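Local coordinates for DnaD-like replication protein (Streptococcus mutans UA159, PDB 2ZC2) that probably takes part in bacterial DNA replication as a DnaD-like protein of the DnaB/DnaD family, represented here by its zinc-binding helical domain, at residues R41-E46 and R63-E68. Residues are numbered along the deposited sequence; the frame is centred on the assembly and turned at random.
Sequences RSALRE and RNWRHE
In the small all-helical domain of this DnaD-like protein, the contact between 41-46 on helix 37-50 and 63-68 on helix 55-67 is carried by one long aromatic side chain, that of Trp-65 near the C-terminal end of the second helix. Its indole spans the 9.1 Å between the CA atoms of Trp-65 and Ala-43 and meets the short side chains of Ser-42 and Ala-43. The CA-CB bond of Trp-65 already points toward helix 37-50, and a chi1 of -71°, with CG anti to the carbonyl carbon and beside the backbone N, carries the ring on across the gap. The outer edge of the six-membered ring, the CZ3-CH2 bond, leads. CZ3 touches the methyl CB of Ala-43 at 3.7 Å and lies 3.6 Å from the backbone N of Ala-43, which sits at the ring edge near its plane. Ser-42 approaches obliquely, its OG 3.5 Å from both CZ3 and CH2 of Trp-65, in van der Waals contact; its hydrogen bond runs instead to the carbonyl oxygen of Leu-39. Ala-43 is buried, whereas Ser-42 and Trp-65 keep some exposure. The methyl of Ala-43 also packs on Ile-61 and Leu-62 of helix 55-67, and Leu-44 reaches Ile-58 of that helix and Phe-10 of helix 5-14.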
loop_
_atom_site.group_PDB
_atom_site.type_symbol
_atom_site.label_atom_id
_atom_site.label_comp_id
_atom_site.label_asym_id
_atom_site.label_seq_id
_atom_site.Cartn_x
_atom_site.Cartn_y
_atom_site.Cartn_z
ATOM N N ARG A 41 -0.746 -3.117 -2.922
ATOM C CA ARG A 41 -1.802 -4.035 -2.644
ATOM C C ARG A 41 -1.319 -5.208 -1.754
ATOM O O ARG A 41 -2.067 -5.649 -0.843
ATOM C CB ARG A 41 -2.394 -4.546 -3.983
ATOM C CG ARG A 41 -3.346 -5.765 -3.892
ATOM C CD ARG A 41 -3.989 -6.064 -5.303
ATOM N NE ARG A 41 -4.836 -4.945 -5.764
ATOM C CZ ARG A 41 -4.558 -4.096 -6.753
ATOM N NH1 ARG A 41 -3.418 -4.169 -7.447
ATOM N NH2 ARG A 41 -5.446 -3.162 -7.053
ATOM N N SER A 42 -0.108 -5.715 -1.975
ATOM C CA SER A 42 0.324 -6.781 -1.065
ATOM C C SER A 42 0.700 -6.321 0.358
ATOM O O SER A 42 0.611 -7.115 1.292
ATOM C CB SER A 42 1.397 -7.620 -1.655
ATOM O OG SER A 42 2.546 -6.884 -1.708
ATOM N N ALA A 43 1.004 -5.027 0.528
ATOM C CA ALA A 43 1.132 -4.452 1.892
ATOM C C ALA A 43 -0.222 -4.390 2.549
ATOM O O ALA A 43 -0.361 -4.712 3.734
ATOM C CB ALA A 43 1.821 -3.126 1.848
ATOM N N LEU A 44 -1.246 -4.011 1.774
ATOM C CA LEU A 44 -2.589 -3.982 2.243
ATOM C C LEU A 44 -3.018 -5.440 2.626
ATOM O O LEU A 44 -3.587 -5.652 3.686
ATOM C CB LEU A 44 -3.539 -3.470 1.141
ATOM C CG LEU A 44 -5.051 -3.541 1.470
ATOM C CD1 LEU A 44 -5.349 -2.628 2.666
ATOM C CD2 LEU A 44 -5.855 -3.004 0.307
ATOM N N ARG A 45 -2.793 -6.388 1.727
ATOM C CA ARG A 45 -3.059 -7.812 2.003
ATOM C C ARG A 45 -2.475 -8.229 3.323
ATOM O O ARG A 45 -3.134 -8.877 4.104
ATOM C CB ARG A 45 -2.466 -8.727 0.911
ATOM C CG ARG A 45 -2.889 -10.250 1.078
ATOM C CD ARG A 45 -2.408 -11.135 -0.103
ATOM N NE ARG A 45 -1.091 -11.658 0.245
ATOM C CZ ARG A 45 -0.736 -12.949 0.263
ATOM N NH1 ARG A 45 -1.585 -13.921 -0.104
ATOM N NH2 ARG A 45 0.508 -13.267 0.623
ATOM N N GLU A 46 -1.193 -7.933 3.519
ATOM C CA GLU A 46 -0.472 -8.350 4.731
ATOM C C GLU A 46 -1.068 -7.688 6.007
ATOM O O GLU A 46 -1.231 -8.320 7.055
ATOM C CB GLU A 46 1.011 -8.063 4.558
ATOM C CG GLU A 46 1.812 -8.428 5.735
ATOM C CD GLU A 46 1.641 -9.907 6.065
ATOM O OE1 GLU A 46 1.803 -10.765 5.132
ATOM O OE2 GLU A 46 1.316 -10.171 7.262
ATOM N N ARG A 63 7.281 0.821 4.049
ATOM C CA ARG A 63 8.584 1.415 4.447
ATOM C C ARG A 63 9.611 0.374 4.781
ATOM O O ARG A 63 10.760 0.501 4.415
ATOM C CB ARG A 63 8.451 2.368 5.661
ATOM C CG ARG A 63 7.971 3.677 5.296
ATOM C CD ARG A 63 8.234 4.684 6.429
ATOM N NE ARG A 63 7.688 4.172 7.665
ATOM C CZ ARG A 63 6.451 4.419 8.082
ATOM N NH1 ARG A 63 5.667 5.205 7.379
ATOM N NH2 ARG A 63 6.043 3.919 9.245
ATOM N N ASN A 64 9.230 -0.642 5.525
ATOM C CA ASN A 64 10.170 -1.727 5.753
ATOM C C ASN A 64 10.641 -2.335 4.416
ATOM O O ASN A 64 11.842 -2.512 4.226
ATOM C CB ASN A 64 9.600 -2.770 6.710
ATOM C CG ASN A 64 10.438 -4.028 6.759
ATOM O OD1 ASN A 64 10.094 -5.042 6.120
ATOM N ND2 ASN A 64 11.581 -3.965 7.480
ATOM N N TRP A 65 9.733 -2.584 3.471
ATOM C CA TRP A 65 10.123 -3.066 2.126
ATOM C C TRP A 65 11.010 -2.078 1.363
ATOM O O TRP A 65 11.996 -2.478 0.784
ATOM C CB TRP A 65 8.902 -3.455 1.246
ATOM C CG TRP A 65 8.227 -4.694 1.685
ATOM C CD1 TRP A 65 8.761 -5.664 2.463
ATOM C CD2 TRP A 65 6.856 -5.092 1.414
ATOM N NE1 TRP A 65 7.808 -6.647 2.709
ATOM C CE2 TRP A 65 6.642 -6.328 2.062
ATOM C CE3 TRP A 65 5.788 -4.505 0.711
ATOM C CZ2 TRP A 65 5.404 -7.023 1.998
ATOM C CZ3 TRP A 65 4.587 -5.186 0.642
ATOM C CH2 TRP A 65 4.404 -6.435 1.281
ATOM N N ARG A 66 10.678 -0.792 1.372
ATOM C CA ARG A 66 11.534 0.186 0.715
ATOM C C ARG A 66 12.969 0.250 1.265
ATOM O O ARG A 66 13.917 0.494 0.503
ATOM C CB ARG A 66 10.930 1.564 0.781
ATOM C CG ARG A 66 11.741 2.570 -0.034
ATOM C CD ARG A 66 11.455 4.014 0.333
ATOM N NE ARG A 66 11.603 4.914 -0.825
ATOM C CZ ARG A 66 12.756 5.384 -1.320
ATOM N NH1 ARG A 66 13.931 5.046 -0.787
ATOM N NH2 ARG A 66 12.721 6.198 -2.381
ATOM N N HIS A 67 13.118 0.044 2.582
ATOM C CA HIS A 67 14.423 0.054 3.278
ATOM C C HIS A 67 15.343 -0.996 2.707
ATOM O O HIS A 67 16.571 -0.830 2.709
ATOM C CB HIS A 67 14.286 -0.279 4.787
ATOM C CG HIS A 67 13.891 0.883 5.653
ATOM N ND1 HIS A 67 13.852 2.184 5.196
ATOM C CD2 HIS A 67 13.558 0.937 6.969
ATOM C CE1 HIS A 67 13.490 2.984 6.187
ATOM N NE2 HIS A 67 13.301 2.254 7.271
ATOM N N GLU A 68 14.728 -2.103 2.300
ATOM C CA GLU A 68 15.418 -3.258 1.743
ATOM C C GLU A 68 15.512 -3.164 0.211
ATOM O O GLU A 68 15.842 -4.144 -0.454
ATOM C CB GLU A 68 14.724 -4.558 2.173
ATOM C CG GLU A 68 14.599 -4.711 3.679
ATOM C CD GLU A 68 13.467 -5.650 4.109
ATOM O OE1 GLU A 68 12.704 -6.140 3.229
ATOM O OE2 GLU A 68 13.330 -5.895 5.332
#